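PDB 6BO0: MdbA protein from Corynebacterium matruchotii ATCC 14266, which is a thioredoxin-fold thiol-disulfide oxidoreductase of the DsbA family and probably catalyses disulfide bond formation in exported proteins. Local coordinates for residues A[13-21]-A[62-70]. Residues are numbered along the deposited sequence; the frame is centred on the assembly and turned at random.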
loop_
_atom_site.group_PDB
_atom_site.type_symbol
_atom_site.label_atom_id
_atom_site.label_comp_id
_atom_site.label_asym_id
_atom_site.label_seq_id
_atom_site.Cartn_x
_atom_site.Cartn_y
_atom_site.Cartn_z
ATOM N N TYR A 13 -14.938 3.061 -2.763
ATOM C CA TYR A 13 -13.595 3.425 -2.371
ATOM C C TYR A 13 -13.374 4.896 -2.678
ATOM O O TYR A 13 -12.721 5.255 -3.650
ATOM C CB TYR A 13 -12.595 2.508 -3.087
ATOM C CG TYR A 13 -12.886 1.045 -2.802
ATOM C CD1 TYR A 13 -12.671 0.506 -1.546
ATOM C CD2 TYR A 13 -13.391 0.216 -3.788
ATOM C CE1 TYR A 13 -12.977 -0.817 -1.265
ATOM C CE2 TYR A 13 -13.679 -1.106 -3.524
ATOM C CZ TYR A 13 -13.470 -1.620 -2.260
ATOM O OH TYR A 13 -13.771 -2.940 -2.004
ATOM N N ASN A 14 -13.947 5.739 -1.817
ATOM C CA ASN A 14 -14.026 7.158 -2.088
ATOM C C ASN A 14 -13.812 8.012 -0.866
ATOM O O ASN A 14 -14.456 9.042 -0.687
ATOM C CB ASN A 14 -15.371 7.501 -2.728
ATOM C CG ASN A 14 -15.361 8.855 -3.394
ATOM O OD1 ASN A 14 -14.407 9.230 -4.091
ATOM N ND2 ASN A 14 -16.424 9.602 -3.180
ATOM N N GLU A 15 -12.884 7.589 -0.035
ATOM C CA GLU A 15 -12.508 8.375 1.119
ATOM C C GLU A 15 -11.704 9.592 0.741
ATOM O O GLU A 15 -11.028 9.605 -0.291
ATOM C CB GLU A 15 -11.663 7.543 2.033
ATOM C CG GLU A 15 -12.415 6.418 2.678
ATOM C CD GLU A 15 -11.527 5.744 3.678
ATOM O OE1 GLU A 15 -11.359 6.330 4.764
ATOM O OE2 GLU A 15 -10.948 4.682 3.337
ATOM N N THR A 16 -11.817 10.629 1.569
ATOM C CA THR A 16 -10.991 11.802 1.436
ATOM C C THR A 16 -9.784 11.647 2.304
ATOM O O THR A 16 -9.831 10.932 3.322
ATOM C CB THR A 16 -11.722 13.033 1.930
ATOM O OG1 THR A 16 -12.172 12.786 3.273
ATOM C CG2 THR A 16 -12.891 13.337 1.004
ATOM N N THR A 17 -8.686 12.259 1.905
ATOM C CA THR A 17 -7.455 12.216 2.673
ATOM C C THR A 17 -6.948 13.622 2.902
ATOM O O THR A 17 -7.271 14.557 2.146
ATOM C CB THR A 17 -6.379 11.397 1.940
ATOM O OG1 THR A 17 -6.170 11.932 0.638
ATOM C CG2 THR A 17 -6.820 9.914 1.781
ATOM N N ALA A 18 -6.200 13.786 3.984
ATOM C CA ALA A 18 -5.529 15.063 4.311
ATOM C C ALA A 18 -4.100 14.733 4.715
ATOM O O ALA A 18 -3.662 15.038 5.825
ATOM C CB ALA A 18 -6.254 15.844 5.405
ATOM N N PHE A 19 -3.348 14.218 3.770
ATOM C CA PHE A 19 -1.939 13.961 3.964
ATOM C C PHE A 19 -1.247 13.859 2.617
ATOM O O PHE A 19 -1.901 13.929 1.548
ATOM C CB PHE A 19 -1.684 12.721 4.831
ATOM C CG PHE A 19 -2.372 11.466 4.353
ATOM C CD1 PHE A 19 -1.871 10.708 3.299
ATOM C CD2 PHE A 19 -3.549 11.051 4.948
ATOM C CE1 PHE A 19 -2.522 9.559 2.879
ATOM C CE2 PHE A 19 -4.192 9.895 4.544
ATOM C CZ PHE A 19 -3.683 9.151 3.490
ATOM N N ASN A 20 0.076 13.812 2.666
ATOM C CA ASN A 20 0.935 13.766 1.491
ATOM C C ASN A 20 1.478 12.371 1.273
ATOM O O ASN A 20 1.568 11.571 2.203
ATOM C CB ASN A 20 2.099 14.740 1.699
ATOM C CG ASN A 20 1.617 16.110 2.040
ATOM O OD1 ASN A 20 0.711 16.592 1.367
ATOM N ND2 ASN A 20 2.124 16.689 3.101
ATOM N N ASN A 21 1.827 12.105 0.019
ATOM C CA ASN A 21 2.390 10.836 -0.375
ATOM C C ASN A 21 3.650 11.079 -1.140
ATOM O O ASN A 21 3.650 11.856 -2.101
ATOM C CB ASN A 21 1.424 10.026 -1.274
ATOM C CG ASN A 21 0.941 10.805 -2.505
ATOM O OD1 ASN A 21 0.462 11.937 -2.379
ATOM N ND2 ASN A 21 1.022 10.205 -3.676
ATOM N N ASP A 62 -8.186 4.053 11.866
ATOM C CA ASP A 62 -7.413 4.616 12.952
ATOM C C ASP A 62 -6.076 5.129 12.424
ATOM O O ASP A 62 -5.597 6.190 12.830
ATOM C CB ASP A 62 -7.217 3.606 14.076
ATOM C CG ASP A 62 -8.487 3.364 14.891
ATOM O OD1 ASP A 62 -9.457 4.177 14.856
ATOM O OD2 ASP A 62 -8.491 2.348 15.606
ATOM N N MET A 63 -5.482 4.369 11.506
ATOM C CA MET A 63 -4.218 4.789 10.884
ATOM C C MET A 63 -4.391 6.133 10.155
ATOM O O MET A 63 -3.530 7.027 10.248
ATOM C CB MET A 63 -3.726 3.682 9.956
ATOM C CG MET A 63 -2.520 4.081 9.149
ATOM S SD MET A 63 -1.736 2.723 8.278
ATOM C CE MET A 63 -2.858 2.470 6.933
ATOM N N LYS A 64 -5.443 6.229 9.352
ATOM C CA LYS A 64 -5.673 7.446 8.570
ATOM C C LYS A 64 -5.725 8.699 9.456
ATOM O O LYS A 64 -5.105 9.728 9.177
ATOM C CB LYS A 64 -6.957 7.317 7.793
ATOM C CG LYS A 64 -7.225 8.431 6.822
ATOM C CD LYS A 64 -8.502 8.112 6.063
ATOM C CE LYS A 64 -8.937 9.230 5.163
ATOM N NZ LYS A 64 -9.610 10.340 5.898
ATOM N N LYS A 65 -6.413 8.578 10.574
ATOM C CA LYS A 65 -6.524 9.703 11.485
ATOM C C LYS A 65 -5.187 10.066 12.121
ATOM O O LYS A 65 -4.838 11.248 12.219
ATOM C CB LYS A 65 -7.556 9.421 12.558
ATOM C CG LYS A 65 -7.711 10.598 13.529
ATOM C CD LYS A 65 -8.990 10.563 14.352
ATOM C CE LYS A 65 -9.001 11.646 15.431
ATOM N NZ LYS A 65 -8.805 13.012 14.888
ATOM N N LEU A 66 -4.439 9.053 12.559
ATOM C CA LEU A 66 -3.130 9.309 13.120
ATOM C C LEU A 66 -2.226 10.025 12.113
ATOM O O LEU A 66 -1.464 10.912 12.485
ATOM C CB LEU A 66 -2.484 8.014 13.615
ATOM C CG LEU A 66 -3.159 7.340 14.813
ATOM C CD1 LEU A 66 -2.506 6.004 15.035
ATOM C CD2 LEU A 66 -3.094 8.199 16.068
ATOM N N ILE A 67 -2.289 9.622 10.840
ATOM C CA ILE A 67 -1.476 10.293 9.819
ATOM C C ILE A 67 -1.935 11.755 9.664
ATOM O O ILE A 67 -1.153 12.717 9.702
ATOM C CB ILE A 67 -1.576 9.595 8.448
ATOM C CG1 ILE A 67 -1.035 8.160 8.502
ATOM C CG2 ILE A 67 -0.755 10.388 7.397
ATOM C CD1 ILE A 67 -1.428 7.317 7.311
ATOM N N GLU A 68 -3.232 11.920 9.498
ATOM C CA GLU A 68 -3.747 13.253 9.233
ATOM C C GLU A 68 -3.389 14.221 10.361
ATOM O O GLU A 68 -3.003 15.378 10.123
ATOM C CB GLU A 68 -5.254 13.188 9.023
ATOM C CG GLU A 68 -5.564 12.546 7.669
ATOM C CD GLU A 68 -7.015 12.444 7.308
ATOM O OE1 GLU A 68 -7.869 12.647 8.180
ATOM O OE2 GLU A 68 -7.296 12.154 6.114
ATOM N N ASP A 69 -3.486 13.729 11.592
ATOM C CA ASP A 69 -3.257 14.565 12.758
ATOM C C ASP A 69 -1.782 14.830 13.061
ATOM O O ASP A 69 -1.488 15.604 13.967
ATOM C CB ASP A 69 -3.963 13.951 13.949
ATOM C CG ASP A 69 -5.481 13.985 13.807
ATOM O OD1 ASP A 69 -6.026 14.530 12.792
ATOM O OD2 ASP A 69 -6.140 13.448 14.706
ATOM N N GLY A 70 -0.861 14.202 12.345
ATOM C CA GLY A 70 0.548 14.463 12.521
ATOM C C GLY A 70 1.173 13.632 13.622
ATOM O O GLY A 70 2.332 13.868 13.995
HETATM O O HOH W 1 -12.373 11.867 5.937
HETATM O O HOH W 2 -3.906 16.754 7.941
#
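The Phe19 ring meets helix 51-68 at its edge, where Glu68 CG lies in the ring plane 3.7 Å from Phe19 CD2 and Lys64 CG sits near the same plane; one face carries Thr17 CB of its own segment, offset toward the rim. Ile67 approaches obliquely, its CG2 3.6 Å from Phe19 CB, and both side chains also touch Leu30 of strand 27-31. With chi1 at 54°, Phe19 CG is flanked by both backbone branches, and the ring lies against the helix. The Glu68 carboxylate plane is tilted 47° from the ring. Its OE2 accepts two bonds from opposite faces of that plane: Ala18 N at 2.9 Å, with a bent N-H...O angle of 134°, and Lys64 NZ at 2.9 Å in a salt bridge within the helix. The methylenes of Lys64 run antiparallel to Glu15 in the conformer described here, whose OE2 accepts a hydrogen bond from Trp110 NE1 of helix 106-118. The last helical turns thus fasten the loop leading into edge strand 20-24 through apolar contacts round Phe19 and one amide-to-carboxylate hydrogen bond, and the lysine and the amide probably both favour an ionised Glu68.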